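Long-range contact in mandelate racemase/muconate lactonizing enzyme family protein (Roseovarius sp. TM1035, PDB 3T9P), which is probably an isomerase or related enzyme of the mandelate racemase/muconate lactonizing group in the enolase superfamily, its exact reaction not established: residues W50-I64 and Y99-D113. Sequence-based numbering, arbitrary orientation.
Sequences WGQVSTYNADITCTI and YLRRAMTGLDTALWD
Y99 packs against helix 58-64 while T109 and D113, further along the same helix, hold strand 50-52: two elements of the enolase-superfamily N-terminal capping domain, an antiparallel sheet backed by helices, meet here. The Y99 side chain can be traced outward from CB, which meets I64 CD1 at 3.6 Å; that methyl also lies against CG and CD1. CD1 and CE1 then pass T61 OG1, which lies in the ring plane at its edge, 3.4 Å from CE1. I60 CG2 packs on CE1 too, and at the tip OH touches N57 CB and hydrogen-bonds to Q68 OE1 of the second subunit, so the side chain ends at the dimer interface. Were the ring replaced by an alanine here, I60 and I64 would probably face a gap and Q68 of the second subunit would lose its phenolic partner. T61 CG2, anti to its own N, rests on A103 N at 3.4 Å. The strand runs close to antiparallel to the helix (153°), and G51 CA comes within 3.7 Å of A110 CA, an approach made possible by the absence of a side chain on G51. R102 lies extended past S54, its CG 3.5 Å from S54 CB, while its O accepts S54 N. Its NE bonds to S98 OG of the same chain and its NH2 to the carbonyl O of K94 of the second subunit. At the far end D113 OD2, also salt-bridged to K117, accepts W50 N on its anti side at 2.9 Å. T109 OG1, turned between its own N and carbonyl carbon (chi1 48°), donates to T105 O and accepts Q52 N at 3.0 Å.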
ATOM      1  N   TRP A  50     -23.759  -7.884  -7.209  1.00 18.77           N
ATOM      2  CA  TRP A  50     -22.512  -8.148  -7.893  1.00 17.24           C
ATOM      3  C   TRP A  50     -21.638  -6.923  -7.933  1.00 17.04           C
ATOM      4  O   TRP A  50     -22.107  -5.834  -8.299  1.00 17.17           O
ATOM      5  CB  TRP A  50     -22.795  -8.503  -9.370  1.00 17.98           C
ATOM      6  CG  TRP A  50     -23.332  -9.915  -9.531  1.00 17.79           C
ATOM      7  CD1 TRP A  50     -24.695 -10.327  -9.663  1.00 16.56           C
ATOM      8  CD2 TRP A  50     -22.545 -11.098  -9.617  1.00 19.93           C
ATOM      9  NE1 TRP A  50     -24.730 -11.704  -9.829  1.00 19.09           N
ATOM     10  CE2 TRP A  50     -23.431 -12.192  -9.795  1.00 20.05           C
ATOM     11  CE3 TRP A  50     -21.145 -11.350  -9.577  1.00 19.50           C
ATOM     12  CZ2 TRP A  50     -22.953 -13.505  -9.949  1.00 19.14           C
ATOM     13  CZ3 TRP A  50     -20.703 -12.636  -9.727  1.00 20.72           C
ATOM     14  CH2 TRP A  50     -21.596 -13.701  -9.893  1.00 16.29           C
ATOM     15  N   GLY A  51     -20.348  -7.132  -7.583  1.00 17.33           N
ATOM     16  CA  GLY A  51     -19.337  -6.061  -7.733  1.00 16.26           C
ATOM     17  C   GLY A  51     -18.098  -6.671  -8.293  1.00 14.61           C
ATOM     18  O   GLY A  51     -18.155  -7.693  -8.931  1.00 15.52           O
ATOM     19  N   GLN A  52     -17.001  -5.968  -8.194  1.00 16.04           N
ATOM     20  CA  GLN A  52     -15.750  -6.347  -8.804  1.00 15.42           C
ATOM     21  C   GLN A  52     -14.567  -5.757  -8.039  1.00 15.62           C
ATOM     22  O   GLN A  52     -14.625  -4.635  -7.603  1.00 14.04           O
ATOM     23  CB  GLN A  52     -15.726  -5.878 -10.281  1.00 15.30           C
ATOM     24  CG  GLN A  52     -14.579  -6.326 -11.141  1.00 11.85           C
ATOM     25  CD  GLN A  52     -14.362  -5.461 -12.379  1.00 16.70           C
ATOM     26  OE1 GLN A  52     -15.069  -5.541 -13.330  1.00 14.78           O
ATOM     27  NE2 GLN A  52     -13.342  -4.685 -12.344  1.00 15.17           N
ATOM     28  N   VAL A  53     -13.539  -6.563  -7.892  1.00 13.49           N
ATOM     29  CA  VAL A  53     -12.257  -6.140  -7.367  1.00 14.62           C
ATOM     30  C   VAL A  53     -11.540  -5.380  -8.500  1.00 13.23           C
ATOM     31  O   VAL A  53     -11.964  -5.422  -9.602  1.00 12.32           O
ATOM     32  CB  VAL A  53     -11.391  -7.289  -6.772  1.00 12.42           C
ATOM     33  CG1 VAL A  53     -12.161  -8.114  -5.715  1.00 14.34           C
ATOM     34  CG2 VAL A  53     -10.833  -8.135  -7.823  1.00 14.61           C
ATOM     35  N   SER A  54     -10.488  -4.668  -8.173  1.00 12.45           N
ATOM     36  CA  SER A  54      -9.720  -3.979  -9.169  1.00 12.84           C
ATOM     37  C   SER A  54      -9.201  -4.994 -10.212  1.00 12.67           C
ATOM     38  O   SER A  54      -8.906  -6.092  -9.908  1.00 12.13           O
ATOM     39  CB  SER A  54      -8.507  -3.291  -8.555  1.00 11.07           C
ATOM     40  OG  SER A  54      -7.765  -2.652  -9.516  1.00 14.75           O
ATOM     41  N   THR A  55      -9.159  -4.568 -11.447  1.00 12.49           N
ATOM     42  CA  THR A  55      -8.527  -5.371 -12.467  1.00 15.20           C
ATOM     43  C   THR A  55      -6.987  -5.460 -12.206  1.00 14.59           C
ATOM     44  O   THR A  55      -6.434  -4.692 -11.470  1.00 14.10           O
ATOM     45  CB  THR A  55      -8.757  -4.810 -13.865  1.00 16.77           C
ATOM     46  OG1 THR A  55      -8.463  -3.417 -13.881  1.00 14.53           O
ATOM     47  CG2 THR A  55     -10.169  -5.062 -14.345  1.00 14.09           C
ATOM     48  N   TYR A  56      -6.394  -6.484 -12.783  1.00 13.96           N
ATOM     49  CA  TYR A  56      -4.974  -6.764 -12.795  1.00 12.94           C
ATOM     50  C   TYR A  56      -4.486  -7.524 -11.550  1.00 14.23           C
ATOM     51  O   TYR A  56      -4.648  -7.076 -10.457  1.00 15.00           O
ATOM     52  CB  TYR A  56      -4.126  -5.550 -13.124  1.00 14.37           C
ATOM     53  CG  TYR A  56      -4.504  -4.853 -14.413  1.00 14.00           C
ATOM     54  CD1 TYR A  56      -4.343  -5.486 -15.639  1.00 20.84           C
ATOM     55  CD2 TYR A  56      -5.045  -3.583 -14.403  1.00 16.86           C
ATOM     56  CE1 TYR A  56      -4.683  -4.871 -16.806  1.00 21.96           C
ATOM     57  CE2 TYR A  56      -5.394  -2.952 -15.568  1.00 17.42           C
ATOM     58  CZ  TYR A  56      -5.235  -3.602 -16.766  1.00 21.87           C
ATOM     59  OH  TYR A  56      -5.562  -3.011 -17.902  1.00 25.32           O
ATOM     60  N   ASN A  57      -3.892  -8.682 -11.767  1.00 13.81           N
ATOM     61  CA  ASN A  57      -3.462  -9.546 -10.694  1.00 12.42           C
ATOM     62  C   ASN A  57      -4.683  -9.859  -9.797  1.00 12.94           C
ATOM     63  O   ASN A  57      -4.579  -9.987  -8.612  1.00 13.46           O
ATOM     64  CB  ASN A  57      -2.279  -8.950  -9.929  1.00 20.00           C
ATOM     65  CG  ASN A  57      -0.979  -9.001 -10.717  1.00 20.00           C
ATOM     66  OD1 ASN A  57      -0.231  -8.070 -10.693  1.00 20.00           O
ATOM     67  ND2 ASN A  57      -0.735 -10.068 -11.392  1.00 20.00           N
ATOM     68  N   ALA A  58      -5.835  -9.991 -10.433  1.00 13.19           N
ATOM     69  CA  ALA A  58      -7.117 -10.161  -9.791  1.00 12.93           C
ATOM     70  C   ALA A  58      -7.151 -11.430  -8.941  1.00 13.07           C
ATOM     71  O   ALA A  58      -7.779 -11.452  -7.949  1.00 13.90           O
ATOM     72  CB  ALA A  58      -8.320 -10.081 -10.811  1.00 11.31           C
ATOM     73  N   ASP A  59      -6.457 -12.453  -9.383  1.00 13.26           N
ATOM     74  CA  ASP A  59      -6.339 -13.702  -8.664  1.00 14.07           C
ATOM     75  C   ASP A  59      -5.665 -13.488  -7.299  1.00 12.94           C
ATOM     76  O   ASP A  59      -6.156 -13.943  -6.333  1.00 14.17           O
ATOM     77  CB  ASP A  59      -5.615 -14.775  -9.483  1.00 13.78           C
ATOM     78  CG  ASP A  59      -4.209 -14.419  -9.858  1.00 17.37           C
ATOM     79  OD1 ASP A  59      -3.940 -13.303 -10.165  1.00 19.45           O
ATOM     80  OD2 ASP A  59      -3.384 -15.276  -9.875  1.00 17.37           O
ATOM     81  N   ILE A  60      -4.591 -12.729  -7.262  1.00 11.92           N
ATOM     82  CA  ILE A  60      -3.947 -12.461  -5.937  1.00 10.87           C
ATOM     83  C   ILE A  60      -4.935 -11.641  -5.113  1.00 11.79           C
ATOM     84  O   ILE A  60      -5.145 -11.890  -3.898  1.00 12.05           O
ATOM     85  CB  ILE A  60      -2.610 -11.728  -6.173  1.00 12.17           C
ATOM     86  CG1 ILE A  60      -1.656 -12.654  -6.985  1.00 14.48           C
ATOM     87  CG2 ILE A  60      -1.984 -11.313  -4.730  1.00  9.36           C
ATOM     88  CD1 ILE A  60      -0.278 -11.857  -7.370  1.00 14.39           C
ATOM     89  N   THR A  61      -5.514 -10.634  -5.742  1.00 12.12           N
ATOM     90  CA  THR A  61      -6.433  -9.805  -5.023  1.00 13.05           C
ATOM     91  C   THR A  61      -7.608 -10.623  -4.415  1.00 13.36           C
ATOM     92  O   THR A  61      -8.095 -10.336  -3.303  1.00 12.61           O
ATOM     93  CB  THR A  61      -6.980  -8.747  -6.007  1.00 11.84           C
ATOM     94  OG1 THR A  61      -5.901  -7.919  -6.450  1.00 10.73           O
ATOM     95  CG2 THR A  61      -8.020  -7.847  -5.275  1.00 12.03           C
ATOM     96  N   CYS A  62      -8.084 -11.664  -5.130  1.00 15.12           N
ATOM     97  CA  CYS A  62      -9.233 -12.484  -4.581  1.00 14.08           C
ATOM     98  C   CYS A  62      -8.777 -13.406  -3.443  1.00 13.45           C
ATOM     99  O   CYS A  62      -9.498 -13.588  -2.475  1.00 13.18           O
ATOM    100  CB  CYS A  62      -9.981 -13.285  -5.732  1.00 15.53           C
ATOM    101  SG  CYS A  62     -11.054 -12.161  -6.780  1.00 15.79           S
ATOM    102  N   THR A  63      -7.550 -13.856  -3.473  1.00 12.30           N
ATOM    103  CA  THR A  63      -7.001 -14.572  -2.352  1.00 12.36           C
ATOM    104  C   THR A  63      -6.976 -13.655  -1.113  1.00 12.69           C
ATOM    105  O   THR A  63      -7.363 -14.026  -0.055  1.00 12.20           O
ATOM    106  CB  THR A  63      -5.574 -15.025  -2.646  1.00 14.59           C
ATOM    107  OG1 THR A  63      -5.564 -15.941  -3.734  1.00 16.09           O
ATOM    108  CG2 THR A  63      -4.943 -15.622  -1.411  1.00 13.99           C
ATOM    109  N   ILE A  64      -6.560 -12.424  -1.332  1.00 11.50           N
ATOM    110  CA  ILE A  64      -6.547 -11.400  -0.319  1.00  9.04           C
ATOM    111  C   ILE A  64      -7.960 -11.067   0.191  1.00 11.51           C
ATOM    112  O   ILE A  64      -8.149 -10.869   1.351  1.00 12.88           O
ATOM    113  CB  ILE A  64      -5.829 -10.137  -0.801  1.00  8.13           C
ATOM    114  CG1 ILE A  64      -4.354 -10.416  -0.997  1.00  8.01           C
ATOM    115  CG2 ILE A  64      -6.096  -8.971   0.144  1.00  8.40           C
ATOM    116  CD1 ILE A  64      -3.570  -9.359  -1.571  1.00 13.26           C
ATOM    117  N   TYR A  99      -3.067  -3.437  -2.494  1.00 11.23           N
ATOM    118  CA  TYR A  99      -3.861  -4.700  -2.636  1.00 12.82           C
ATOM    119  C   TYR A  99      -5.022  -4.809  -1.685  1.00 11.91           C
ATOM    120  O   TYR A  99      -6.014  -5.308  -2.053  1.00 12.11           O
ATOM    121  CB  TYR A  99      -2.957  -5.908  -2.404  1.00 13.63           C
ATOM    122  CG  TYR A  99      -2.353  -6.424  -3.691  1.00 14.13           C
ATOM    123  CD1 TYR A  99      -3.144  -7.106  -4.614  1.00 14.16           C
ATOM    124  CD2 TYR A  99      -0.981  -6.298  -3.933  1.00 14.66           C
ATOM    125  CE1 TYR A  99      -2.587  -7.547  -5.754  1.00  8.79           C
ATOM    126  CE2 TYR A  99      -0.387  -6.818  -5.076  1.00 12.12           C
ATOM    127  CZ  TYR A  99      -1.229  -7.426  -5.982  1.00 13.93           C
ATOM    128  OH  TYR A  99      -0.685  -8.014  -7.111  1.00 13.28           O
ATOM    129  N   LEU A 100      -4.950  -4.320  -0.477  1.00 10.38           N
ATOM    130  CA  LEU A 100      -6.111  -4.375   0.406  1.00 11.38           C
ATOM    131  C   LEU A 100      -7.292  -3.582  -0.197  1.00 11.19           C
ATOM    132  O   LEU A 100      -8.384  -3.986  -0.112  1.00  9.74           O
ATOM    133  CB  LEU A 100      -5.785  -3.832   1.786  1.00 10.24           C
ATOM    134  CG  LEU A 100      -6.776  -3.985   2.955  1.00 16.37           C
ATOM    135  CD1 LEU A 100      -6.918  -5.333   3.457  1.00 15.54           C
ATOM    136  CD2 LEU A 100      -6.528  -3.025   4.066  1.00 20.13           C
ATOM    137  N   ARG A 101      -6.984  -2.427  -0.751  1.00  8.96           N
ATOM    138  CA  ARG A 101      -7.961  -1.584  -1.400  1.00 11.23           C
ATOM    139  C   ARG A 101      -8.600  -2.201  -2.663  1.00 11.09           C
ATOM    140  O   ARG A 101      -9.779  -2.150  -2.871  1.00 12.63           O
ATOM    141  CB  ARG A 101      -7.361  -0.233  -1.711  1.00 10.22           C
ATOM    142  CG  ARG A 101      -6.786   0.546  -0.497  1.00 19.22           C
ATOM    143  CD  ARG A 101      -7.492   0.412   0.789  1.00 17.40           C
ATOM    144  NE  ARG A 101      -7.029   1.257   1.893  1.00 19.36           N
ATOM    145  CZ  ARG A 101      -7.749   1.538   2.955  1.00 20.07           C
ATOM    146  NH1 ARG A 101      -8.932   1.052   3.043  1.00 14.94           N
ATOM    147  NH2 ARG A 101      -7.295   2.299   3.921  1.00 14.70           N
ATOM    148  N   ARG A 102      -7.750  -2.853  -3.433  1.00 11.47           N
ATOM    149  CA  ARG A 102      -8.153  -3.496  -4.659  1.00 11.27           C
ATOM    150  C   ARG A 102      -9.193  -4.558  -4.276  1.00 11.48           C
ATOM    151  O   ARG A 102     -10.200  -4.676  -4.918  1.00 13.73           O
ATOM    152  CB  ARG A 102      -6.939  -4.195  -5.293  1.00 20.00           C
ATOM    153  CG  ARG A 102      -5.982  -3.331  -6.128  1.00 20.00           C
ATOM    154  CD  ARG A 102      -4.786  -4.085  -6.639  1.00 20.00           C
ATOM    155  NE  ARG A 102      -3.848  -3.229  -7.325  1.00 20.00           N
ATOM    156  CZ  ARG A 102      -3.710  -3.122  -8.638  1.00 20.00           C
ATOM    157  NH1 ARG A 102      -4.372  -3.908  -9.456  1.00 20.00           N
ATOM    158  NH2 ARG A 102      -2.872  -2.236  -9.112  1.00 20.00           N
ATOM    159  N   ALA A 103      -8.941  -5.268  -3.197  1.00  9.10           N
ATOM    160  CA  ALA A 103      -9.863  -6.271  -2.711  1.00 12.02           C
ATOM    161  C   ALA A 103     -11.175  -5.706  -2.095  1.00 13.05           C
ATOM    162  O   ALA A 103     -12.259  -6.161  -2.390  1.00 12.09           O
ATOM    163  CB  ALA A 103      -9.182  -7.213  -1.789  1.00  9.87           C
ATOM    164  N   MET A 104     -10.984  -4.678  -1.288  1.00 10.67           N
ATOM    165  CA  MET A 104     -12.119  -3.935  -0.603  1.00 12.28           C
ATOM    166  C   MET A 104     -13.141  -3.436  -1.606  1.00 12.57           C
ATOM    167  O   MET A 104     -14.331  -3.419  -1.321  1.00 14.52           O
ATOM    168  CB  MET A 104     -11.551  -2.774   0.228  1.00 12.39           C
ATOM    169  CG  MET A 104     -12.624  -1.960   0.961  1.00 14.52           C
ATOM    170  SD  MET A 104     -11.795  -0.756   2.108  1.00 15.43           S
ATOM    171  CE  MET A 104     -11.376  -1.971   3.369  1.00 13.33           C
ATOM    172  N   THR A 105     -12.682  -3.006  -2.770  1.00 13.79           N
ATOM    173  CA  THR A 105     -13.571  -2.533  -3.820  1.00 12.22           C
ATOM    174  C   THR A 105     -14.639  -3.595  -4.151  1.00 10.78           C
ATOM    175  O   THR A 105     -15.751  -3.207  -4.461  1.00 12.53           O
ATOM    176  CB  THR A 105     -12.776  -2.169  -5.106  1.00 13.39           C
ATOM    177  OG1 THR A 105     -11.876  -1.107  -4.774  1.00 16.51           O
ATOM    178  CG2 THR A 105     -13.645  -1.826  -6.279  1.00 13.63           C
ATOM    179  N   GLY A 106     -14.268  -4.869  -4.147  1.00 10.64           N
ATOM    180  CA  GLY A 106     -15.183  -5.955  -4.545  1.00 12.07           C
ATOM    181  C   GLY A 106     -16.336  -6.024  -3.520  1.00 13.59           C
ATOM    182  O   GLY A 106     -17.528  -6.171  -3.890  1.00 12.20           O
ATOM    183  N   LEU A 107     -15.995  -5.880  -2.246  1.00 12.62           N
ATOM    184  CA  LEU A 107     -17.040  -5.770  -1.186  1.00 15.02           C
ATOM    185  C   LEU A 107     -17.943  -4.514  -1.348  1.00 15.10           C
ATOM    186  O   LEU A 107     -19.166  -4.605  -1.362  1.00 12.37           O
ATOM    187  CB  LEU A 107     -16.441  -5.775   0.245  1.00 12.84           C
ATOM    188  CG  LEU A 107     -17.464  -5.610   1.458  1.00 15.15           C
ATOM    189  CD1 LEU A 107     -18.355  -6.886   1.688  1.00 14.17           C
ATOM    190  CD2 LEU A 107     -16.645  -5.518   2.714  1.00 13.90           C
ATOM    191  N   ASP A 108     -17.344  -3.331  -1.453  1.00 14.39           N
ATOM    192  CA  ASP A 108     -18.136  -2.109  -1.579  1.00 14.91           C
ATOM    193  C   ASP A 108     -19.055  -2.145  -2.805  1.00 14.99           C
ATOM    194  O   ASP A 108     -20.292  -1.845  -2.688  1.00 15.77           O
ATOM    195  CB  ASP A 108     -17.142  -0.903  -1.676  1.00 15.57           C
ATOM    196  CG  ASP A 108     -17.827   0.398  -2.037  1.00 17.71           C
ATOM    197  OD1 ASP A 108     -17.995   1.276  -1.138  1.00 17.78           O
ATOM    198  OD2 ASP A 108     -18.170   0.549  -3.246  1.00 15.68           O
ATOM    199  N   THR A 109     -18.504  -2.480  -3.962  1.00 13.58           N
ATOM    200  CA  THR A 109     -19.327  -2.436  -5.213  1.00 14.02           C
ATOM    201  C   THR A 109     -20.452  -3.479  -5.236  1.00 13.66           C
ATOM    202  O   THR A 109     -21.497  -3.224  -5.758  1.00 12.47           O
ATOM    203  CB  THR A 109     -18.460  -2.587  -6.510  1.00 15.92           C
ATOM    204  OG1 THR A 109     -17.577  -3.693  -6.337  1.00 11.95           O
ATOM    205  CG2 THR A 109     -17.579  -1.322  -6.736  1.00 15.32           C
ATOM    206  N   ALA A 110     -20.239  -4.653  -4.637  1.00 13.59           N
ATOM    207  CA  ALA A 110     -21.287  -5.666  -4.614  1.00 14.44           C
ATOM    208  C   ALA A 110     -22.409  -5.150  -3.711  1.00 14.08           C
ATOM    209  O   ALA A 110     -23.570  -5.371  -3.968  1.00 14.03           O
ATOM    210  CB  ALA A 110     -20.694  -6.992  -4.004  1.00 14.15           C
ATOM    211  N   LEU A 111     -22.040  -4.503  -2.596  1.00 13.72           N
ATOM    212  CA  LEU A 111     -23.083  -4.022  -1.677  1.00 15.55           C
ATOM    213  C   LEU A 111     -23.906  -2.861  -2.264  1.00 16.02           C
ATOM    214  O   LEU A 111     -25.113  -2.747  -1.983  1.00 17.25           O
ATOM    215  CB  LEU A 111     -22.465  -3.644  -0.330  1.00 13.72           C
ATOM    216  CG  LEU A 111     -21.929  -4.809   0.512  1.00 15.35           C
ATOM    217  CD1 LEU A 111     -21.125  -4.230   1.688  1.00 14.36           C
ATOM    218  CD2 LEU A 111     -23.067  -5.728   1.036  1.00 18.74           C
ATOM    219  N   TRP A 112     -23.281  -1.937  -3.004  1.00 16.15           N
ATOM    220  CA  TRP A 112     -24.110  -0.897  -3.686  1.00 16.19           C
ATOM    221  C   TRP A 112     -25.087  -1.561  -4.665  1.00 14.92           C
ATOM    222  O   TRP A 112     -26.209  -1.118  -4.793  1.00 15.60           O
ATOM    223  CB  TRP A 112     -23.202   0.149  -4.418  1.00 14.83           C
ATOM    224  CG  TRP A 112     -22.475   1.041  -3.416  1.00 16.57           C
ATOM    225  CD1 TRP A 112     -21.106   1.052  -3.103  1.00 14.83           C
ATOM    226  CD2 TRP A 112     -23.080   2.049  -2.641  1.00 20.43           C
ATOM    227  NE1 TRP A 112     -20.846   2.035  -2.188  1.00 16.83           N
ATOM    228  CE2 TRP A 112     -22.051   2.638  -1.843  1.00 19.22           C
ATOM    229  CE3 TRP A 112     -24.419   2.526  -2.528  1.00 18.12           C
ATOM    230  CZ2 TRP A 112     -22.323   3.678  -0.934  1.00 22.08           C
ATOM    231  CZ3 TRP A 112     -24.701   3.535  -1.570  1.00 20.34           C
ATOM    232  CH2 TRP A 112     -23.650   4.100  -0.793  1.00 19.98           C
ATOM    233  N   ASP A 113     -24.624  -2.531  -5.428  1.00 16.28           N
ATOM    234  CA  ASP A 113     -25.487  -3.189  -6.431  1.00 16.90           C
ATOM    235  C   ASP A 113     -26.618  -3.925  -5.700  1.00 17.14           C
ATOM    236  O   ASP A 113     -27.751  -3.882  -6.124  1.00 17.44           O
ATOM    237  CB  ASP A 113     -24.675  -4.237  -7.232  1.00 16.97           C
ATOM    238  CG  ASP A 113     -25.497  -4.818  -8.470  1.00 19.59           C
ATOM    239  OD1 ASP A 113     -25.953  -3.981  -9.325  1.00 19.76           O
ATOM    240  OD2 ASP A 113     -25.658  -6.118  -8.531  1.00 19.67           O
TER
HETATM  241  O   HOH W   1      -6.505  -6.386  -8.586  1.00 12.70           O